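Long-range contact in insecticidal Delta-Endotoxin Cry8Ea1 (Bacillus Thuringiensis, PDB 3EB7), which is a three-domain crystal toxin that kills underground beetle larvae, probably by binding gut receptors and inserting its helical domain into the membrane as a pore: residues A[491-505]-A[544-558]. Residues are numbered along the deposited sequence; the frame is centred on the assembly and turned at random.
Sequences INSPLSQKYRVRIRY and FKFASFSTPFTFNQA. With SO4 (sulfate ion), chain D.
Y505 and I503 of strand 498-505 pair with K545 and A547 of strand 545-548 through antiparallel backbone hydrogen bonds, from I503 N to A547 O (2.7 Å) and from K545 N to Y505 O (2.9 Å). Beyond F549, whose N donates to V501 O, the ladder breaks. It resumes two residues out of step at a single bridge between Y499 and F553; a short loop through S550 and T551 separates the two ladders.

R500, within the break, holds its near end through NH1, which donates to F549 O (2.9 Å) and to S548 OG (3.1 Å), with both acceptors tilted from the guanidinium plane. Water 2 bridges the gap, giving a hydrogen to T551 O and accepting weakly from V501 N. Water 1 joins L495 O and Q497 O to F555 N, tying the type I turn 494-497 to the facing loop.

R502 lies over one face of the F546 ring: CD makes a CH-pi contact, and CZ stands 4.6 Å from the ring centroid as a cation-pi pair. CG between the backbone N and the carbonyl carbon (chi1 48°) and an extended chain beyond bring CD and the guanidinium over the ring, their planes 34° apart. Its NE meets E584 in a salt bridge, which probably fixes the guanidinium.

Apolar contacts run from the break, where V501 CG2 reaches the edge of F553 at CE2 (3.5 Å), to the loop end. There I491 CD1 sits above the centre of the F555 ring, 3.5 Å from the centroid, while F553 CE1 lies over the rim of the opposite face. The edge of F555 turns toward the face of Y499, the planes 61° apart.

Within the C-terminal beta sandwich of this Cry toxin, R500 and water 2 thus meet backbone polar groups where strand pairing lapses, so the segments stay joined despite the two-residue shift.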
loop_
_atom_site.group_PDB
_atom_site.type_symbol
_atom_site.label_atom_id
_atom_site.label_comp_id
_atom_site.label_asym_id
_atom_site.label_seq_id
_atom_site.Cartn_x
_atom_site.Cartn_y
_atom_site.Cartn_z
ATOM N N ILE A 491 16.535 2.526 -17.824
ATOM C CA ILE A 491 17.809 2.576 -17.079
ATOM C C ILE A 491 18.340 4.031 -17.090
ATOM O O ILE A 491 18.571 4.626 -18.166
ATOM C CB ILE A 491 18.907 1.550 -17.607
ATOM C CG1 ILE A 491 18.356 0.133 -17.952
ATOM C CG2 ILE A 491 20.131 1.487 -16.676
ATOM C CD1 ILE A 491 17.618 -0.607 -16.845
ATOM N N ASN A 492 18.504 4.601 -15.898
ATOM C CA ASN A 492 19.135 5.916 -15.762
ATOM C C ASN A 492 20.658 5.864 -16.014
ATOM O O ASN A 492 21.306 4.817 -15.885
ATOM C CB ASN A 492 18.863 6.515 -14.393
ATOM C CG ASN A 492 17.453 7.092 -14.255
ATOM O OD1 ASN A 492 16.666 7.134 -15.200
ATOM N ND2 ASN A 492 17.140 7.541 -13.061
ATOM N N SER A 493 21.241 6.992 -16.375
ATOM C CA SER A 493 22.627 6.956 -16.775
ATOM C C SER A 493 23.535 6.761 -15.525
ATOM O O SER A 493 23.108 7.065 -14.383
ATOM C CB SER A 493 22.970 8.224 -17.567
ATOM O OG SER A 493 23.530 9.171 -16.701
ATOM N N PRO A 494 24.772 6.253 -15.712
ATOM C CA PRO A 494 25.463 5.836 -16.917
ATOM C C PRO A 494 25.254 4.349 -17.197
ATOM O O PRO A 494 25.234 3.552 -16.272
ATOM C CB PRO A 494 26.917 6.112 -16.554
ATOM C CG PRO A 494 26.972 5.719 -15.094
ATOM C CD PRO A 494 25.632 6.100 -14.521
ATOM N N LEU A 495 25.103 3.979 -18.467
ATOM C CA LEU A 495 24.839 2.590 -18.839
ATOM C C LEU A 495 26.001 1.624 -18.550
ATOM O O LEU A 495 25.851 0.410 -18.679
ATOM C CB LEU A 495 24.435 2.500 -20.303
ATOM C CG LEU A 495 22.949 2.623 -20.650
ATOM C CD1 LEU A 495 22.798 2.711 -22.195
ATOM C CD2 LEU A 495 22.115 1.468 -20.074
ATOM N N SER A 496 27.137 2.194 -18.154
ATOM C CA SER A 496 28.356 1.466 -17.870
ATOM C C SER A 496 28.372 1.041 -16.393
ATOM O O SER A 496 29.248 0.300 -15.972
ATOM C CB SER A 496 29.577 2.345 -18.201
ATOM O OG SER A 496 29.555 3.548 -17.446
ATOM N N GLN A 497 27.390 1.531 -15.629
ATOM C CA GLN A 497 27.210 1.192 -14.226
ATOM C C GLN A 497 26.926 -0.306 -14.072
ATOM O O GLN A 497 26.009 -0.853 -14.712
ATOM C CB GLN A 497 26.042 2.000 -13.665
ATOM C CG GLN A 497 25.613 1.631 -12.270
ATOM C CD GLN A 497 26.629 2.045 -11.283
ATOM O OE1 GLN A 497 27.135 3.151 -11.361
ATOM N NE2 GLN A 497 26.968 1.156 -10.344
ATOM N N LYS A 498 27.729 -0.967 -13.235
ATOM C CA LYS A 498 27.456 -2.361 -12.837
ATOM C C LYS A 498 26.355 -2.474 -11.769
ATOM O O LYS A 498 26.220 -1.621 -10.887
ATOM C CB LYS A 498 28.722 -3.029 -12.283
ATOM C CG LYS A 498 29.915 -2.978 -13.188
ATOM C CD LYS A 498 29.676 -3.796 -14.423
ATOM C CE LYS A 498 30.971 -4.493 -14.846
ATOM N NZ LYS A 498 32.179 -3.776 -14.276
ATOM N N TYR A 499 25.611 -3.560 -11.855
ATOM C CA TYR A 499 24.582 -3.886 -10.908
ATOM C C TYR A 499 24.736 -5.358 -10.557
ATOM O O TYR A 499 25.139 -6.173 -11.390
ATOM C CB TYR A 499 23.183 -3.686 -11.525
ATOM C CG TYR A 499 22.813 -2.249 -11.830
ATOM C CD1 TYR A 499 23.017 -1.718 -13.109
ATOM C CD2 TYR A 499 22.278 -1.416 -10.834
ATOM C CE1 TYR A 499 22.709 -0.387 -13.401
ATOM C CE2 TYR A 499 21.963 -0.086 -11.107
ATOM C CZ TYR A 499 22.179 0.424 -12.402
ATOM O OH TYR A 499 21.852 1.729 -12.686
ATOM N N ARG A 500 24.403 -5.696 -9.323
ATOM C CA ARG A 500 24.098 -7.070 -8.993
ATOM C C ARG A 500 22.658 -7.073 -8.522
ATOM O O ARG A 500 22.091 -6.014 -8.226
ATOM C CB ARG A 500 25.041 -7.633 -7.937
ATOM C CG ARG A 500 24.855 -7.051 -6.574
ATOM C CD ARG A 500 25.962 -7.433 -5.627
ATOM N NE ARG A 500 25.625 -7.189 -4.229
ATOM C CZ ARG A 500 24.681 -7.849 -3.553
ATOM N NH1 ARG A 500 23.938 -8.799 -4.141
ATOM N NH2 ARG A 500 24.467 -7.562 -2.274
ATOM N N VAL A 501 22.107 -8.274 -8.440
ATOM C CA VAL A 501 20.705 -8.538 -8.243
ATOM C C VAL A 501 20.526 -9.467 -7.049
ATOM O O VAL A 501 21.273 -10.427 -6.878
ATOM C CB VAL A 501 20.122 -9.273 -9.512
ATOM C CG1 VAL A 501 18.824 -9.988 -9.217
ATOM C CG2 VAL A 501 19.913 -8.292 -10.650
ATOM N N ARG A 502 19.504 -9.200 -6.236
ATOM C CA ARG A 502 19.012 -10.195 -5.306
ATOM C C ARG A 502 17.503 -10.245 -5.410
ATOM O O ARG A 502 16.858 -9.240 -5.700
ATOM C CB ARG A 502 19.491 -9.954 -3.874
ATOM C CG ARG A 502 19.324 -8.539 -3.383
ATOM C CD ARG A 502 19.564 -8.480 -1.904
ATOM N NE ARG A 502 19.013 -7.243 -1.427
ATOM C CZ ARG A 502 19.603 -6.408 -0.579
ATOM N NH1 ARG A 502 20.767 -6.724 -0.045
ATOM N NH2 ARG A 502 18.987 -5.276 -0.238
ATOM N N ILE A 503 16.955 -11.429 -5.192
ATOM C CA ILE A 503 15.559 -11.684 -5.434
ATOM C C ILE A 503 14.923 -12.125 -4.137
ATOM O O ILE A 503 15.400 -13.047 -3.512
ATOM C CB ILE A 503 15.362 -12.771 -6.539
ATOM C CG1 ILE A 503 15.900 -12.293 -7.895
ATOM C CG2 ILE A 503 13.896 -13.112 -6.723
ATOM C CD1 ILE A 503 17.147 -12.950 -8.282
ATOM N N ARG A 504 13.850 -11.456 -3.728
ATOM C CA ARG A 504 13.120 -11.848 -2.525
ATOM C C ARG A 504 12.116 -12.955 -2.876
ATOM O O ARG A 504 11.311 -12.811 -3.801
ATOM C CB ARG A 504 12.423 -10.633 -1.890
ATOM C CG ARG A 504 11.927 -10.871 -0.462
ATOM C CD ARG A 504 11.640 -9.514 0.278
ATOM N NE ARG A 504 11.129 -9.753 1.631
ATOM C CZ ARG A 504 10.005 -9.243 2.129
ATOM N NH1 ARG A 504 9.253 -8.408 1.402
ATOM N NH2 ARG A 504 9.633 -9.559 3.369
ATOM N N TYR A 505 12.189 -14.072 -2.153
ATOM C CA TYR A 505 11.346 -15.219 -2.469
ATOM C C TYR A 505 10.926 -16.006 -1.239
ATOM O O TYR A 505 11.446 -15.824 -0.173
ATOM C CB TYR A 505 12.043 -16.154 -3.460
ATOM C CG TYR A 505 13.113 -17.017 -2.806
ATOM C CD1 TYR A 505 14.412 -16.545 -2.662
ATOM C CD2 TYR A 505 12.807 -18.298 -2.301
ATOM C CE1 TYR A 505 15.403 -17.328 -2.063
ATOM C CE2 TYR A 505 13.780 -19.080 -1.688
ATOM C CZ TYR A 505 15.077 -18.590 -1.583
ATOM O OH TYR A 505 16.051 -19.345 -0.980
ATOM N N PHE A 544 10.440 -15.545 4.261
ATOM C CA PHE A 544 10.976 -14.788 3.107
ATOM C C PHE A 544 12.470 -14.651 3.146
ATOM O O PHE A 544 13.021 -14.330 4.194
ATOM C CB PHE A 544 10.286 -13.436 3.012
ATOM C CG PHE A 544 8.836 -13.579 2.733
ATOM C CD1 PHE A 544 7.925 -13.582 3.773
ATOM C CD2 PHE A 544 8.395 -13.797 1.421
ATOM C CE1 PHE A 544 6.581 -13.762 3.509
ATOM C CE2 PHE A 544 7.065 -13.979 1.148
ATOM C CZ PHE A 544 6.148 -13.961 2.177
ATOM N N LYS A 545 13.136 -14.941 2.023
ATOM C CA LYS A 545 14.602 -14.917 1.985
ATOM C C LYS A 545 15.084 -14.318 0.678
ATOM O O LYS A 545 14.302 -14.126 -0.242
ATOM C CB LYS A 545 15.189 -16.334 2.161
ATOM C CG LYS A 545 14.733 -17.058 3.459
ATOM C CD LYS A 545 15.877 -17.732 4.221
ATOM C CE LYS A 545 15.491 -18.017 5.679
ATOM N NZ LYS A 545 14.242 -18.910 5.823
ATOM N N PHE A 546 16.384 -14.060 0.601
ATOM C CA PHE A 546 17.008 -13.513 -0.592
ATOM C C PHE A 546 17.779 -14.567 -1.381
ATOM O O PHE A 546 18.521 -15.355 -0.818
ATOM C CB PHE A 546 17.947 -12.352 -0.237
ATOM C CG PHE A 546 17.242 -11.042 -0.063
ATOM C CD1 PHE A 546 16.529 -10.472 -1.126
ATOM C CD2 PHE A 546 17.298 -10.364 1.157
ATOM C CE1 PHE A 546 15.856 -9.252 -0.984
ATOM C CE2 PHE A 546 16.623 -9.134 1.320
ATOM C CZ PHE A 546 15.903 -8.582 0.238
ATOM N N ALA A 547 17.543 -14.590 -2.685
ATOM C CA ALA A 547 18.437 -15.220 -3.629
ATOM C C ALA A 547 19.363 -14.109 -4.119
ATOM O O ALA A 547 18.942 -13.249 -4.900
ATOM C CB ALA A 547 17.659 -15.828 -4.779
ATOM N N SER A 548 20.615 -14.134 -3.648
ATOM C CA SER A 548 21.571 -13.063 -3.870
ATOM C C SER A 548 22.787 -13.541 -4.688
ATOM O O SER A 548 23.375 -14.591 -4.422
ATOM C CB SER A 548 22.004 -12.458 -2.529
ATOM O OG SER A 548 22.876 -11.347 -2.703
ATOM N N PHE A 549 23.125 -12.754 -5.707
ATOM C CA PHE A 549 24.263 -12.979 -6.559
ATOM C C PHE A 549 25.243 -11.835 -6.337
ATOM O O PHE A 549 24.818 -10.682 -6.197
ATOM C CB PHE A 549 23.855 -12.928 -8.023
ATOM C CG PHE A 549 22.841 -13.957 -8.422
ATOM C CD1 PHE A 549 21.493 -13.596 -8.574
ATOM C CD2 PHE A 549 23.228 -15.290 -8.689
ATOM C CE1 PHE A 549 20.539 -14.533 -8.968
ATOM C CE2 PHE A 549 22.263 -16.253 -9.093
ATOM C CZ PHE A 549 20.913 -15.865 -9.233
ATOM N N SER A 550 26.535 -12.168 -6.379
ATOM C CA SER A 550 27.627 -11.213 -6.272
ATOM C C SER A 550 28.204 -10.858 -7.636
ATOM O O SER A 550 28.721 -9.768 -7.807
ATOM C CB SER A 550 28.741 -11.747 -5.351
ATOM O OG SER A 550 29.190 -13.032 -5.783
ATOM N N THR A 551 28.109 -11.776 -8.593
ATOM C CA THR A 551 28.525 -11.536 -9.989
ATOM C C THR A 551 27.682 -10.420 -10.656
ATOM O O THR A 551 26.500 -10.612 -10.917
ATOM C CB THR A 551 28.428 -12.867 -10.822
ATOM O OG1 THR A 551 29.218 -13.876 -10.187
ATOM C CG2 THR A 551 28.898 -12.700 -12.275
ATOM N N PRO A 552 28.300 -9.253 -10.944
ATOM C CA PRO A 552 27.525 -8.160 -11.504
ATOM C C PRO A 552 27.323 -8.301 -13.020
ATOM O O PRO A 552 27.719 -9.321 -13.618
ATOM C CB PRO A 552 28.368 -6.944 -11.176
ATOM C CG PRO A 552 29.784 -7.455 -11.294
ATOM C CD PRO A 552 29.726 -8.897 -10.788
ATOM N N PHE A 553 26.684 -7.294 -13.621
ATOM C CA PHE A 553 26.460 -7.205 -15.049
ATOM C C PHE A 553 26.083 -5.753 -15.324
ATOM O O PHE A 553 25.822 -4.983 -14.392
ATOM C CB PHE A 553 25.332 -8.126 -15.483
ATOM C CG PHE A 553 23.955 -7.737 -14.916
ATOM C CD1 PHE A 553 23.122 -6.851 -15.597
ATOM C CD2 PHE A 553 23.501 -8.271 -13.712
ATOM C CE1 PHE A 553 21.879 -6.506 -15.074
ATOM C CE2 PHE A 553 22.290 -7.930 -13.210
ATOM C CZ PHE A 553 21.476 -7.042 -13.886
ATOM N N THR A 554 26.073 -5.386 -16.601
ATOM C CA THR A 554 25.563 -4.102 -17.049
ATOM C C THR A 554 24.321 -4.310 -17.938
ATOM O O THR A 554 24.156 -5.367 -18.548
ATOM C CB THR A 554 26.628 -3.333 -17.854
ATOM O OG1 THR A 554 27.044 -4.154 -18.939
ATOM C CG2 THR A 554 27.833 -3.020 -16.990
ATOM N N PHE A 555 23.459 -3.303 -18.007
ATOM C CA PHE A 555 22.439 -3.279 -19.035
ATOM C C PHE A 555 23.010 -2.931 -20.417
ATOM O O PHE A 555 24.011 -2.258 -20.529
ATOM C CB PHE A 555 21.300 -2.337 -18.627
ATOM C CG PHE A 555 20.542 -2.824 -17.430
ATOM C CD1 PHE A 555 20.824 -2.320 -16.163
ATOM C CD2 PHE A 555 19.589 -3.809 -17.569
ATOM C CE1 PHE A 555 20.162 -2.786 -15.058
ATOM C CE2 PHE A 555 18.912 -4.275 -16.485
ATOM C CZ PHE A 555 19.198 -3.771 -15.212
ATOM N N ASN A 556 22.348 -3.379 -21.463
ATOM C CA ASN A 556 22.742 -3.136 -22.832
ATOM C C ASN A 556 22.324 -1.727 -23.289
ATOM O O ASN A 556 23.076 -1.025 -23.994
ATOM C CB ASN A 556 22.094 -4.188 -23.742
ATOM C CG ASN A 556 22.546 -5.616 -23.436
ATOM O OD1 ASN A 556 23.642 -5.838 -22.932
ATOM N ND2 ASN A 556 21.703 -6.596 -23.780
ATOM N N GLN A 557 21.114 -1.318 -22.915
ATOM C CA GLN A 557 20.612 -0.028 -23.365
ATOM C C GLN A 557 19.664 0.585 -22.354
ATOM O O GLN A 557 19.382 -0.043 -21.312
ATOM C CB GLN A 557 19.997 -0.117 -24.768
ATOM C CG GLN A 557 18.606 -0.603 -24.839
ATOM C CD GLN A 557 18.493 -2.092 -25.034
ATOM O OE1 GLN A 557 19.155 -2.875 -24.355
ATOM N NE2 GLN A 557 17.621 -2.501 -25.959
ATOM N N ALA A 558 19.209 1.813 -22.660
ATOM C CA ALA A 558 18.370 2.608 -21.763
ATOM C C ALA A 558 17.022 1.913 -21.505
ATOM O O ALA A 558 16.500 1.939 -20.400
ATOM C CB ALA A 558 18.184 4.005 -22.318
HETATM S S SO4 D . 19.502 9.961 -17.426
HETATM O O1 SO4 D . 18.268 10.743 -17.463
HETATM O O2 SO4 D . 19.348 8.775 -18.277
HETATM O O3 SO4 D . 20.599 10.775 -17.957
HETATM O O4 SO4 D . 19.760 9.586 -16.027
HETATM O O HOH W 1 24.425 -0.685 -16.751
HETATM O O HOH W 2 23.812 -10.074 -10.384
#